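Local coordinates for protein polyphosphate kinase (Porphyromonas gingivalis, PDB 2O8R) that probably catalyses the reversible transfer of the terminal phosphate of ATP onto a growing chain of inorganic polyphosphate, with magnesium as cofactor, at residues Y378-N383 / E420-S425; S388-A393 / V400-E405; Y491-I496 / L509-Y514. The protein carries 3 engineered substitutions. One frame throughout, in Å; residues are numbered along the deposited sequence.

Contact 2 is nested inside the loop closed by contact 1, and contact 3 follows both along the chain. Contacts 1 and 2 are neighbours, with centres about 8 Å apart. Glu391 of helix 385-395, which forms one side of contact 2, makes a salt bridge with Arg421 of contact 1. Both touch the second subunit. The centre of contact 3 is about 19 Å from that of contact 2 and about 24 Å from that of contact 1. Phe403 on strand 399-404 meets Phe494 on helix 484-497, which ties contacts 2 and 3 together. Contact 2 closes a beta-alpha-beta unit of C-terminal domain 1. Contact 1 packs the next helix, 416-425, against its first connecting loop. Contact 3 joins this domain to C-terminal domain 2.

Contact 1 (Y378-N383 / E420-S425); sequences YRVAEN and ERMRRS
Arg421 of helix 416-425 reaches Asn383, near the end of the loop 378-383. The arginine chain is extended from CB as far as CD. CG is anti to the backbone N (chi1 179°), and CB and CG carry the chain away from the helix without meeting the loop. The chain then bends at chi3, and this turns the guanidinium toward Asn383. NE makes a salt bridge with Glu391 of helix 385-395. CZ lies 3.5 Å from Asn383 OD1. The model places NH1 to donate a hydrogen bond to that same oxygen, which sits at the edge of the guanidinium and near its plane. The modelled NH1 to OD1 separation is too short to trust in detail. NH2 lies 3.7 Å from Asn383 ND2. The amide and guanidinium planes are only 15° apart, although the two side chains lie roughly perpendicular.

The loop follows strand 370-377 and leads into helix 385-395. It is the start of a beta-alpha-beta crossover in C-terminal domain 1, a domain of the phospholipase D clan. Arg379, a predicted magnesium site, lies in the same loop but does not touch the helix. Nearby, Asn383 O is hydrogen-bonded to Asn383 ND2 of the second subunit, so this end of the loop is part of the dimer interface.

The other contact is apolar. Val380 CG2 meets the selenium of Met422, modelled as selenomethionine, at 3.6 Å. The valine and the selenomethionine run alongside one another, pointing opposite ways. Met422 also packs on Ile387 and Ile429.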
ATOM      1  N   TYR A 378       9.308   3.366 -15.065  1.00 73.66           N
ATOM      2  CA  TYR A 378       8.468   4.568 -14.932  1.00 69.79           C
ATOM      3  C   TYR A 378       8.709   5.279 -13.601  1.00 66.66           C
ATOM      4  O   TYR A 378       9.106   6.443 -13.581  1.00 60.52           O
ATOM      5  CB  TYR A 378       6.983   4.254 -15.102  1.00 83.38           C
ATOM      6  CG  TYR A 378       6.077   5.430 -14.765  1.00 95.57           C
ATOM      7  CD1 TYR A 378       6.068   6.581 -15.551  1.00 98.42           C
ATOM      8  CD2 TYR A 378       5.226   5.388 -13.664  1.00103.56           C
ATOM      9  CE1 TYR A 378       5.245   7.657 -15.246  1.00109.16           C
ATOM     10  CE2 TYR A 378       4.398   6.460 -13.350  1.00111.15           C
ATOM     11  CZ  TYR A 378       4.410   7.593 -14.145  1.00113.23           C
ATOM     12  OH  TYR A 378       3.589   8.659 -13.833  1.00112.46           O
ATOM     13  N   ARG A 379       8.474   4.558 -12.505  1.00 72.56           N
ATOM     14  CA  ARG A 379       8.789   5.014 -11.155  1.00 62.95           C
ATOM     15  C   ARG A 379       9.556   3.940 -10.406  1.00 65.53           C
ATOM     16  O   ARG A 379       9.512   2.767 -10.773  1.00 70.01           O
ATOM     17  CB  ARG A 379       7.506   5.274 -10.366  1.00 71.91           C
ATOM     18  CG  ARG A 379       6.961   6.679 -10.441  1.00 70.47           C
ATOM     19  CD  ARG A 379       5.964   6.936  -9.320  1.00 95.25           C
ATOM     20  NE  ARG A 379       4.872   5.966  -9.325  1.00106.26           N
ATOM     21  CZ  ARG A 379       3.648   6.207  -9.784  1.00110.25           C
ATOM     22  NH1 ARG A 379       3.340   7.401 -10.272  1.00119.64           N
ATOM     23  NH2 ARG A 379       2.726   5.254  -9.747  1.00110.15           N
ATOM     24  N   VAL A 380      10.258   4.351  -9.354  1.00 71.24           N
ATOM     25  CA  VAL A 380      10.617   3.440  -8.265  1.00 70.34           C
ATOM     26  C   VAL A 380       9.868   3.883  -7.005  1.00 64.69           C
ATOM     27  O   VAL A 380      10.203   4.888  -6.384  1.00 69.42           O
ATOM     28  CB  VAL A 380      12.149   3.318  -8.034  1.00 60.58           C
ATOM     29  CG1 VAL A 380      12.860   4.615  -8.372  1.00 72.69           C
ATOM     30  CG2 VAL A 380      12.445   2.871  -6.598  1.00 48.35           C
ATOM     31  N   ALA A 381       8.812   3.148  -6.673  1.00 68.79           N
ATOM     32  CA  ALA A 381       7.983   3.469  -5.516  1.00 65.05           C
ATOM     33  C   ALA A 381       7.504   2.210  -4.799  1.00 61.72           C
ATOM     34  O   ALA A 381       7.469   2.161  -3.575  1.00 66.56           O
ATOM     35  CB  ALA A 381       6.805   4.310  -5.935  1.00 59.55           C
ATOM     36  N   GLU A 382       7.131   1.200  -5.574  1.00 66.26           N
ATOM     37  CA  GLU A 382       6.658  -0.065  -5.042  1.00 51.54           C
ATOM     38  C   GLU A 382       7.778  -1.069  -5.120  1.00 54.21           C
ATOM     39  O   GLU A 382       8.652  -0.980  -5.979  1.00 62.92           O
ATOM     40  CB  GLU A 382       5.481  -0.596  -5.868  1.00 61.53           C
ATOM     41  CG  GLU A 382       4.203   0.205  -5.756  1.00 91.39           C
ATOM     42  CD  GLU A 382       3.326  -0.272  -4.617  1.00115.36           C
ATOM     43  OE1 GLU A 382       2.765  -1.385  -4.723  1.00112.52           O
ATOM     44  OE2 GLU A 382       3.194   0.468  -3.619  1.00126.48           O
ATOM     45  N   ASN A 383       7.741  -2.019  -4.201  1.00 53.73           N
ATOM     46  CA  ASN A 383       8.544  -3.216  -4.266  1.00 52.64           C
ATOM     47  C   ASN A 383       8.085  -4.075  -5.423  1.00 46.37           C
ATOM     48  O   ASN A 383       6.901  -4.115  -5.704  1.00 45.25           O
ATOM     49  CB  ASN A 383       8.359  -4.005  -2.975  1.00 53.21           C
ATOM     50  CG  ASN A 383       9.509  -3.845  -2.044  1.00 60.68           C
ATOM     51  OD1 ASN A 383      10.630  -4.236  -2.368  1.00 89.28           O
ATOM     52  ND2 ASN A 383       9.252  -3.275  -0.873  1.00 55.02           N
ATOM     53  N   GLU A 420      16.926   3.901  -1.074  1.00 50.79           N
ATOM     54  CA  GLU A 420      18.115   3.814  -0.267  1.00 74.38           C
ATOM     55  C   GLU A 420      18.461   2.340  -0.072  1.00 72.92           C
ATOM     56  O   GLU A 420      19.637   1.974  -0.064  1.00 76.17           O
ATOM     57  CB  GLU A 420      17.963   4.589   1.060  1.00 87.44           C
ATOM     58  CG  GLU A 420      17.227   3.868   2.189  1.00102.32           C
ATOM     59  CD  GLU A 420      16.967   4.749   3.405  1.00110.39           C
ATOM     60  OE1 GLU A 420      17.060   4.232   4.544  1.00114.34           O
ATOM     61  OE2 GLU A 420      16.667   5.952   3.225  1.00124.46           O
ATOM     62  N   ARG A 421      17.440   1.492   0.024  1.00 49.90           N
ATOM     63  CA  ARG A 421      17.678   0.075   0.171  1.00 52.36           C
ATOM     64  C   ARG A 421      18.356  -0.457  -1.079  1.00 67.23           C
ATOM     65  O   ARG A 421      19.272  -1.286  -0.994  1.00 73.22           O
ATOM     66  CB  ARG A 421      16.377  -0.677   0.423  1.00 60.87           C
ATOM     67  CG  ARG A 421      16.575  -2.175   0.564  1.00 59.60           C
ATOM     68  CD  ARG A 421      15.292  -2.887   0.930  1.00 75.46           C
ATOM     69  NE  ARG A 421      14.602  -3.390  -0.247  1.00 73.13           N
ATOM     70  CZ  ARG A 421      13.375  -3.039  -0.609  1.00 81.37           C
ATOM     71  NH1 ARG A 421      12.850  -3.566  -1.702  1.00 85.32           N
ATOM     72  NH2 ARG A 421      12.671  -2.178   0.116  1.00 95.31           N
HETATM   73  N   MSE A 422      17.910   0.036  -2.231  1.00 57.08           N
HETATM   74  CA  MSE A 422      18.462  -0.388  -3.515  1.00 68.88           C
HETATM   75  C   MSE A 422      19.893   0.088  -3.715  1.00 67.26           C
HETATM   76  O   MSE A 422      20.745  -0.686  -4.161  1.00 59.26           O
HETATM   77  CB  MSE A 422      17.594   0.104  -4.660  1.00 69.83           C
HETATM   78  CG  MSE A 422      16.255  -0.592  -4.753  1.00 82.66           C
HETATM   79 SE   MSE A 422      15.034   0.414  -5.895  1.00 84.67          SE
HETATM   80  CE  MSE A 422      15.866   0.043  -7.629  1.00 73.13           C
ATOM     81  N   ARG A 423      20.146   1.356  -3.382  1.00 67.15           N
ATOM     82  CA  ARG A 423      21.493   1.934  -3.467  1.00 67.62           C
ATOM     83  C   ARG A 423      22.456   1.175  -2.558  1.00 66.22           C
ATOM     84  O   ARG A 423      23.585   0.873  -2.944  1.00 70.45           O
ATOM     85  CB  ARG A 423      21.479   3.422  -3.115  1.00 48.43           C
ATOM     86  CG  ARG A 423      20.855   4.315  -4.191  1.00 61.05           C
ATOM     87  CD  ARG A 423      20.799   5.779  -3.747  1.00 65.91           C
ATOM     88  NE  ARG A 423      19.800   6.559  -4.482  1.00 88.78           N
ATOM     89  CZ  ARG A 423      20.016   7.166  -5.651  1.00101.92           C
ATOM     90  NH1 ARG A 423      19.039   7.853  -6.236  1.00 90.61           N
ATOM     91  NH2 ARG A 423      21.204   7.091  -6.244  1.00103.54           N
ATOM     92  N   ARG A 424      21.969   0.851  -1.365  1.00 56.69           N
ATOM     93  CA  ARG A 424      22.691   0.055  -0.388  1.00 60.57           C
ATOM     94  C   ARG A 424      22.985  -1.309  -0.966  1.00 49.69           C
ATOM     95  O   ARG A 424      24.059  -1.850  -0.761  1.00 54.53           O
ATOM     96  CB  ARG A 424      21.863  -0.046   0.901  1.00 64.94           C
ATOM     97  CG  ARG A 424      22.204  -1.166   1.889  1.00 85.62           C
ATOM     98  CD  ARG A 424      21.661  -0.866   3.304  1.00 86.92           C
ATOM     99  NE  ARG A 424      20.245  -0.480   3.325  1.00101.56           N
ATOM    100  CZ  ARG A 424      19.794   0.778   3.369  1.00102.21           C
ATOM    101  NH1 ARG A 424      20.645   1.798   3.387  1.00 94.04           N
ATOM    102  NH2 ARG A 424      18.484   1.019   3.385  1.00 50.86           N
ATOM    103  N   SER A 425      22.040  -1.858  -1.719  1.00 66.11           N
ATOM    104  CA  SER A 425      22.257  -3.152  -2.353  1.00 63.58           C
ATOM    105  C   SER A 425      23.313  -3.041  -3.437  1.00 55.82           C
ATOM    106  O   SER A 425      23.852  -4.055  -3.884  1.00 77.35           O
ATOM    107  CB  SER A 425      20.958  -3.709  -2.935  1.00 61.39           C
ATOM    108  OG  SER A 425      19.949  -3.771  -1.943  1.00 79.80           O
TER

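Contact 2 (S388-A393 / V400-E405); sequences SALEAA and VSVFVE
The beta-alpha-beta unit made of strand 370-377, helix 385-395 and strand 399-404 is closed here by Leu390 and Ala393 of the helix resting on Val400 and Val402 of the strand. The axes of the helix and strand segments come within 9.3 Å and run roughly antiparallel, at 144°.

Leu390 divides its two methyls between the valines. Its CD2 meets Val400 CG1 at 4.0 Å, and its CD1 meets Val402 CG2 at 4.2 Å. The leucine crosses both valines at a slant. One turn along, Ala393 CB lies 4.0 Å from Val400 CG2. Val400 thus uses both branches: CG1 meets the Leu390 methyl, while CG2 meets the alanine and also lies near the Leu390 carbonyl oxygen. A chi1 of -179° swings Val400 CG1 to the side opposite N and faces it to Leu390.

The same helix face also covers strand 370-377, where Leu390 packs on Ile373 and Leu375. Val400 and Val402 are paired through their backbones with strand 428-431.

All four touching residues are buried and aliphatic. The helix is therefore held on the sheet here by dispersion and the hydrophobic effect, with no polar direction imposed by the side chains.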
ATOM      1  N   SER A 388      13.711  -6.961  -6.815  1.00 41.80           N
ATOM      2  CA  SER A 388      14.345  -8.016  -6.057  1.00 47.84           C
ATOM      3  C   SER A 388      15.432  -8.724  -6.853  1.00 59.29           C
ATOM      4  O   SER A 388      16.548  -8.910  -6.352  1.00 58.79           O
ATOM      5  CB  SER A 388      13.300  -9.001  -5.574  1.00 41.99           C
ATOM      6  OG  SER A 388      12.695  -8.518  -4.385  1.00 76.21           O
ATOM      7  N   ALA A 389      15.117  -9.096  -8.091  1.00 56.53           N
ATOM      8  CA  ALA A 389      16.107  -9.732  -8.956  1.00 54.19           C
ATOM      9  C   ALA A 389      17.292  -8.798  -9.153  1.00 44.52           C
ATOM     10  O   ALA A 389      18.434  -9.236  -9.127  1.00 47.75           O
ATOM     11  CB  ALA A 389      15.500 -10.128 -10.292  1.00 47.36           C
ATOM     12  N   LEU A 390      17.010  -7.509  -9.323  1.00 48.02           N
ATOM     13  CA  LEU A 390      18.061  -6.514  -9.510  1.00 50.17           C
ATOM     14  C   LEU A 390      18.916  -6.345  -8.258  1.00 54.13           C
ATOM     15  O   LEU A 390      20.130  -6.230  -8.353  1.00 72.56           O
ATOM     16  CB  LEU A 390      17.467  -5.166  -9.915  1.00 46.89           C
ATOM     17  CG  LEU A 390      16.845  -5.075 -11.309  1.00 58.38           C
ATOM     18  CD1 LEU A 390      16.097  -3.787 -11.399  1.00 61.25           C
ATOM     19  CD2 LEU A 390      17.877  -5.176 -12.433  1.00 35.59           C
ATOM     20  N   GLU A 391      18.278  -6.324  -7.090  1.00 65.35           N
ATOM     21  CA  GLU A 391      18.999  -6.232  -5.823  1.00 67.02           C
ATOM     22  C   GLU A 391      19.980  -7.396  -5.666  1.00 73.78           C
ATOM     23  O   GLU A 391      21.158  -7.180  -5.371  1.00 79.74           O
ATOM     24  CB  GLU A 391      18.034  -6.172  -4.636  1.00 63.18           C
ATOM     25  CG  GLU A 391      17.428  -4.791  -4.399  1.00 64.28           C
ATOM     26  CD  GLU A 391      16.818  -4.619  -3.013  1.00 77.20           C
ATOM     27  OE1 GLU A 391      17.109  -5.440  -2.115  1.00 95.77           O
ATOM     28  OE2 GLU A 391      16.048  -3.651  -2.818  1.00 89.16           O
ATOM     29  N   ALA A 392      19.493  -8.616  -5.894  1.00 62.85           N
ATOM     30  CA  ALA A 392      20.337  -9.810  -5.919  1.00 60.62           C
ATOM     31  C   ALA A 392      21.574  -9.626  -6.801  1.00 67.42           C
ATOM     32  O   ALA A 392      22.689  -9.982  -6.410  1.00 71.45           O
ATOM     33  CB  ALA A 392      19.527 -11.027  -6.394  1.00 53.62           C
ATOM     34  N   ALA A 393      21.366  -9.062  -7.988  1.00 65.76           N
ATOM     35  CA  ALA A 393      22.434  -8.894  -8.955  1.00 61.29           C
ATOM     36  C   ALA A 393      23.464  -7.897  -8.458  1.00 64.99           C
ATOM     37  O   ALA A 393      24.666  -8.133  -8.580  1.00 72.91           O
ATOM     38  CB  ALA A 393      21.873  -8.457 -10.284  1.00 62.07           C
ATOM     39  N   VAL A 400      24.623  -2.428 -11.700  1.00 60.35           N
ATOM     40  CA  VAL A 400      23.170  -2.310 -11.908  1.00 50.05           C
ATOM     41  C   VAL A 400      22.688  -0.855 -11.959  1.00 52.52           C
ATOM     42  O   VAL A 400      22.760  -0.136 -10.961  1.00 67.98           O
ATOM     43  CB  VAL A 400      22.366  -3.094 -10.842  1.00 57.26           C
ATOM     44  CG1 VAL A 400      20.872  -2.964 -11.100  1.00 70.06           C
ATOM     45  CG2 VAL A 400      22.764  -4.561 -10.824  1.00 52.87           C
ATOM     46  N   SER A 401      22.195  -0.422 -13.118  1.00 43.53           N
ATOM     47  CA  SER A 401      21.668   0.941 -13.261  1.00 54.62           C
ATOM     48  C   SER A 401      20.178   0.945 -13.573  1.00 49.92           C
ATOM     49  O   SER A 401      19.712   0.140 -14.378  1.00 54.80           O
ATOM     50  CB  SER A 401      22.390   1.687 -14.374  1.00 39.35           C
ATOM     51  OG  SER A 401      23.608   1.044 -14.684  1.00 81.70           O
ATOM     52  N   VAL A 402      19.432   1.848 -12.936  1.00 53.19           N
ATOM     53  CA  VAL A 402      18.009   2.031 -13.250  1.00 47.26           C
ATOM     54  C   VAL A 402      17.721   3.483 -13.618  1.00 47.51           C
ATOM     55  O   VAL A 402      17.900   4.385 -12.794  1.00 61.34           O
ATOM     56  CB  VAL A 402      17.098   1.635 -12.081  1.00 42.44           C
ATOM     57  CG1 VAL A 402      15.638   1.834 -12.444  1.00 39.55           C
ATOM     58  CG2 VAL A 402      17.340   0.206 -11.657  1.00 47.14           C
ATOM     59  N   PHE A 403      17.278   3.697 -14.859  1.00 58.87           N
ATOM     60  CA  PHE A 403      16.955   5.029 -15.366  1.00 44.80           C
ATOM     61  C   PHE A 403      15.489   5.254 -15.244  1.00 54.91           C
ATOM     62  O   PHE A 403      14.704   4.561 -15.890  1.00 64.32           O
ATOM     63  CB  PHE A 403      17.386   5.187 -16.824  1.00 53.55           C
ATOM     64  CG  PHE A 403      18.867   5.202 -16.999  1.00 51.53           C
ATOM     65  CD1 PHE A 403      19.552   6.398 -17.065  1.00 62.96           C
ATOM     66  CD2 PHE A 403      19.583   4.015 -17.045  1.00 39.17           C
ATOM     67  CE1 PHE A 403      20.933   6.409 -17.192  1.00 83.05           C
ATOM     68  CE2 PHE A 403      20.955   4.023 -17.169  1.00 61.11           C
ATOM     69  CZ  PHE A 403      21.632   5.221 -17.245  1.00 60.60           C
ATOM     70  N   VAL A 404      15.128   6.229 -14.412  1.00 63.99           N
ATOM     71  CA  VAL A 404      13.736   6.468 -14.030  1.00 84.21           C
ATOM     72  C   VAL A 404      13.235   7.798 -14.585  1.00 91.65           C
ATOM     73  O   VAL A 404      13.806   8.863 -14.290  1.00 92.79           O
ATOM     74  CB  VAL A 404      13.560   6.488 -12.488  1.00 88.51           C
ATOM     75  CG1 VAL A 404      12.090   6.516 -12.120  1.00 94.55           C
ATOM     76  CG2 VAL A 404      14.250   5.301 -11.835  1.00 84.47           C
ATOM     77  N   GLU A 405      12.149   7.736 -15.354  1.00 91.76           N
ATOM     78  CA  GLU A 405      11.621   8.915 -16.050  1.00100.83           C
ATOM     79  C   GLU A 405      10.882   9.949 -15.193  1.00106.59           C
ATOM     80  O   GLU A 405      10.399  10.950 -15.725  1.00102.36           O
ATOM     81  CB  GLU A 405      10.729   8.506 -17.222  1.00 98.32           C
ATOM     82  CG  GLU A 405       9.546   7.620 -16.864  1.00 99.82           C
ATOM     83  CD  GLU A 405       8.547   7.464 -18.009  1.00 99.59           C
ATOM     84  OE1 GLU A 405       7.875   8.459 -18.366  1.00 79.55           O
ATOM     85  OE2 GLU A 405       8.417   6.338 -18.540  1.00105.38           O
TER

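Contact 3 (Y491-I496 / L509-Y514); sequences YRLFRI and LLVARY
Leu493 of helix 484-497 touches both Leu509 and Val511 in a purely aliphatic contact. Its two methyls go to different partners. CD1 lies 4.0 Å from Val511 CG1, and CD2 lies 4.4 Å from Leu509 CD2. With chi1 at 176°, the isobutyl fork is directed away from the helix toward the 509-514 segment. The Leu493 and Val511 side chains meet at an oblique angle. All three residues are buried.

The helix belongs to C-terminal domain 1 and the strand to C-terminal domain 2, two domains of the phospholipase D clan. Within this chain, strand 510-511 is an outermost strand of the second domain's mixed sheet. The Val511 side chain is about 10 Å from that of His439, the predicted phosphohistidine.

An aliphatic-aromatic contact lies one turn further along the helix. Ile496 CG2 and the Tyr514 ring come from opposite directions. The methyl approaches the phenol end obliquely, at 4.2 Å from CZ. It is modelled closer still to OH, but that short distance is not reliable.

Polar bonds complete the account. Tyr514 N makes a weak backbone bond to Val511 O. Asp489, earlier on helix 484-497, accepts a hydrogen bond from Leu509 N, while the Asn515 side chain holds both Val511 N and Leu509 O. Arg492 and Arg495 both form salt bridges with Glu502 in the linker that follows the helix.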
ATOM      1  N   TYR A 491      23.117  -0.595 -25.711  1.00 59.36           N
ATOM      2  CA  TYR A 491      24.338  -0.315 -24.971  1.00 54.31           C
ATOM      3  C   TYR A 491      24.691   1.166 -25.034  1.00 61.79           C
ATOM      4  O   TYR A 491      24.890   1.826 -24.009  1.00 68.08           O
ATOM      5  CB  TYR A 491      25.496  -1.129 -25.536  1.00 56.44           C
ATOM      6  CG  TYR A 491      26.842  -0.634 -25.071  1.00 71.20           C
ATOM      7  CD1 TYR A 491      27.325  -0.982 -23.819  1.00 62.32           C
ATOM      8  CD2 TYR A 491      27.629   0.184 -25.877  1.00 70.89           C
ATOM      9  CE1 TYR A 491      28.543  -0.527 -23.373  1.00 67.33           C
ATOM     10  CE2 TYR A 491      28.850   0.641 -25.438  1.00 77.29           C
ATOM     11  CZ  TYR A 491      29.302   0.278 -24.181  1.00 70.03           C
ATOM     12  OH  TYR A 491      30.519   0.727 -23.719  1.00 82.60           O
ATOM     13  N   ARG A 492      24.763   1.668 -26.260  1.00 57.50           N
ATOM     14  CA  ARG A 492      25.100   3.049 -26.530  1.00 59.64           C
ATOM     15  C   ARG A 492      24.058   3.998 -25.972  1.00 47.02           C
ATOM     16  O   ARG A 492      24.409   5.046 -25.428  1.00 61.18           O
ATOM     17  CB  ARG A 492      25.257   3.269 -28.036  1.00 50.04           C
ATOM     18  CG  ARG A 492      25.612   4.680 -28.403  1.00 68.44           C
ATOM     19  CD  ARG A 492      25.712   4.869 -29.901  1.00 96.61           C
ATOM     20  NE  ARG A 492      27.078   4.716 -30.389  1.00 89.97           N
ATOM     21  CZ  ARG A 492      27.444   3.847 -31.321  1.00 94.71           C
ATOM     22  NH1 ARG A 492      26.546   3.052 -31.887  1.00 95.93           N
ATOM     23  NH2 ARG A 492      28.712   3.780 -31.692  1.00 96.34           N
ATOM     24  N   LEU A 493      22.783   3.631 -26.101  1.00 58.18           N
ATOM     25  CA  LEU A 493      21.692   4.449 -25.561  1.00 50.11           C
ATOM     26  C   LEU A 493      21.874   4.703 -24.065  1.00 60.09           C
ATOM     27  O   LEU A 493      21.785   5.849 -23.612  1.00 63.92           O
ATOM     28  CB  LEU A 493      20.333   3.810 -25.822  1.00 39.52           C
ATOM     29  CG  LEU A 493      19.098   4.503 -25.228  1.00 53.08           C
ATOM     30  CD1 LEU A 493      18.977   5.960 -25.668  1.00 44.22           C
ATOM     31  CD2 LEU A 493      17.815   3.711 -25.550  1.00 32.03           C
ATOM     32  N   PHE A 494      22.153   3.648 -23.302  1.00 40.00           N
ATOM     33  CA  PHE A 494      22.251   3.814 -21.863  1.00 51.50           C
ATOM     34  C   PHE A 494      23.456   4.643 -21.449  1.00 57.83           C
ATOM     35  O   PHE A 494      23.413   5.343 -20.443  1.00 66.85           O
ATOM     36  CB  PHE A 494      22.266   2.480 -21.152  1.00 34.73           C
ATOM     37  CG  PHE A 494      20.906   1.874 -20.951  1.00 39.79           C
ATOM     38  CD1 PHE A 494      20.036   2.396 -20.015  1.00 39.26           C
ATOM     39  CD2 PHE A 494      20.511   0.757 -21.678  1.00 37.45           C
ATOM     40  CE1 PHE A 494      18.789   1.828 -19.801  1.00 29.17           C
ATOM     41  CE2 PHE A 494      19.256   0.181 -21.476  1.00 40.19           C
ATOM     42  CZ  PHE A 494      18.394   0.716 -20.538  1.00 28.69           C
ATOM     43  N   ARG A 495      24.527   4.575 -22.224  1.00 59.58           N
ATOM     44  CA  ARG A 495      25.697   5.383 -21.927  1.00 58.19           C
ATOM     45  C   ARG A 495      25.379   6.844 -22.154  1.00 57.96           C
ATOM     46  O   ARG A 495      25.754   7.696 -21.349  1.00 60.28           O
ATOM     47  CB  ARG A 495      26.887   4.960 -22.779  1.00 58.57           C
ATOM     48  CG  ARG A 495      27.667   3.831 -22.173  1.00 63.17           C
ATOM     49  CD  ARG A 495      28.821   3.394 -23.046  1.00 64.89           C
ATOM     50  NE  ARG A 495      29.654   4.504 -23.484  1.00 72.56           N
ATOM     51  CZ  ARG A 495      30.629   5.052 -22.769  1.00 75.64           C
ATOM     52  NH1 ARG A 495      30.912   4.599 -21.554  1.00 57.80           N
ATOM     53  NH2 ARG A 495      31.321   6.063 -23.273  1.00 75.98           N
ATOM     54  N   ILE A 496      24.685   7.121 -23.253  1.00 55.18           N
ATOM     55  CA  ILE A 496      24.190   8.461 -23.520  1.00 56.16           C
ATOM     56  C   ILE A 496      23.272   8.952 -22.384  1.00 53.73           C
ATOM     57  O   ILE A 496      23.446  10.057 -21.888  1.00 55.86           O
ATOM     58  CB  ILE A 496      23.499   8.551 -24.901  1.00 57.38           C
ATOM     59  CG1 ILE A 496      24.527   8.339 -26.019  1.00 65.84           C
ATOM     60  CG2 ILE A 496      22.797   9.899 -25.075  1.00 39.74           C
ATOM     61  CD1 ILE A 496      23.958   8.412 -27.432  1.00 51.93           C
ATOM     62  N   LEU A 509      18.393   0.660 -34.249  1.00 59.99           N
ATOM     63  CA  LEU A 509      17.491   1.258 -33.271  1.00 62.11           C
ATOM     64  C   LEU A 509      17.043   2.659 -33.671  1.00 57.71           C
ATOM     65  O   LEU A 509      17.789   3.394 -34.305  1.00 76.45           O
ATOM     66  CB  LEU A 509      18.191   1.315 -31.919  1.00 46.64           C
ATOM     67  CG  LEU A 509      17.353   1.566 -30.676  1.00 62.96           C
ATOM     68  CD1 LEU A 509      16.299   0.479 -30.580  1.00 42.95           C
ATOM     69  CD2 LEU A 509      18.245   1.644 -29.422  1.00 47.12           C
ATOM     70  N   LEU A 510      15.827   3.026 -33.296  1.00 51.80           N
ATOM     71  CA  LEU A 510      15.355   4.389 -33.507  1.00 61.57           C
ATOM     72  C   LEU A 510      15.111   5.094 -32.192  1.00 61.97           C
ATOM     73  O   LEU A 510      14.242   4.682 -31.426  1.00 68.57           O
ATOM     74  CB  LEU A 510      14.050   4.386 -34.280  1.00 68.02           C
ATOM     75  CG  LEU A 510      14.059   3.716 -35.636  1.00 39.92           C
ATOM     76  CD1 LEU A 510      12.733   4.016 -36.307  1.00 43.99           C
ATOM     77  CD2 LEU A 510      15.216   4.252 -36.448  1.00 42.39           C
ATOM     78  N   VAL A 511      15.863   6.159 -31.942  1.00 53.02           N
ATOM     79  CA  VAL A 511      15.700   6.957 -30.726  1.00 56.22           C
ATOM     80  C   VAL A 511      15.191   8.370 -31.029  1.00 49.62           C
ATOM     81  O   VAL A 511      15.619   9.008 -31.985  1.00 58.98           O
ATOM     82  CB  VAL A 511      17.000   7.021 -29.915  1.00 58.37           C
ATOM     83  CG1 VAL A 511      16.748   7.633 -28.546  1.00 63.51           C
ATOM     84  CG2 VAL A 511      17.593   5.618 -29.755  1.00 72.46           C
ATOM     85  N   ALA A 512      14.254   8.839 -30.219  1.00 57.55           N
ATOM     86  CA  ALA A 512      13.651  10.147 -30.410  1.00 60.57           C
ATOM     87  C   ALA A 512      14.671  11.237 -30.109  1.00 62.84           C
ATOM     88  O   ALA A 512      15.524  11.068 -29.240  1.00 48.35           O
ATOM     89  CB  ALA A 512      12.419  10.293 -29.519  1.00 67.83           C
ATOM     90  N   ARG A 513      14.580  12.350 -30.834  1.00 70.10           N
ATOM     91  CA  ARG A 513      15.546  13.453 -30.724  1.00 77.15           C
ATOM     92  C   ARG A 513      16.912  13.039 -31.282  1.00 69.17           C
ATOM     93  O   ARG A 513      17.918  13.706 -31.062  1.00 71.61           O
ATOM     94  CB  ARG A 513      15.671  13.961 -29.275  1.00 75.64           C
ATOM     95  CG  ARG A 513      14.346  14.274 -28.588  1.00 80.63           C
ATOM     96  CD  ARG A 513      14.539  14.640 -27.123  1.00 95.08           C
ATOM     97  NE  ARG A 513      14.859  16.059 -26.960  1.00124.48           N
ATOM     98  CZ  ARG A 513      16.084  16.544 -26.757  1.00130.72           C
ATOM     99  NH1 ARG A 513      17.132  15.729 -26.677  1.00133.10           N
ATOM    100  NH2 ARG A 513      16.264  17.853 -26.628  1.00122.13           N
ATOM    101  N   TYR A 514      16.929  11.928 -32.008  1.00 65.90           N
ATOM    102  CA  TYR A 514      18.120  11.472 -32.703  1.00 60.41           C
ATOM    103  C   TYR A 514      17.783  11.093 -34.141  1.00 63.68           C
ATOM    104  O   TYR A 514      17.746  11.959 -35.008  1.00 81.86           O
ATOM    105  CB  TYR A 514      18.776  10.316 -31.959  1.00 57.44           C
ATOM    106  CG  TYR A 514      19.445  10.744 -30.681  1.00 60.77           C
ATOM    107  CD1 TYR A 514      20.707  11.337 -30.699  1.00 61.35           C
ATOM    108  CD2 TYR A 514      18.816  10.565 -29.451  1.00 64.72           C
ATOM    109  CE1 TYR A 514      21.326  11.753 -29.522  1.00 48.84           C
ATOM    110  CE2 TYR A 514      19.428  10.959 -28.266  1.00 49.13           C
ATOM    111  CZ  TYR A 514      20.683  11.551 -28.309  1.00 47.44           C
ATOM    112  OH  TYR A 514      21.298  11.932 -27.141  1.00 66.58           O
TER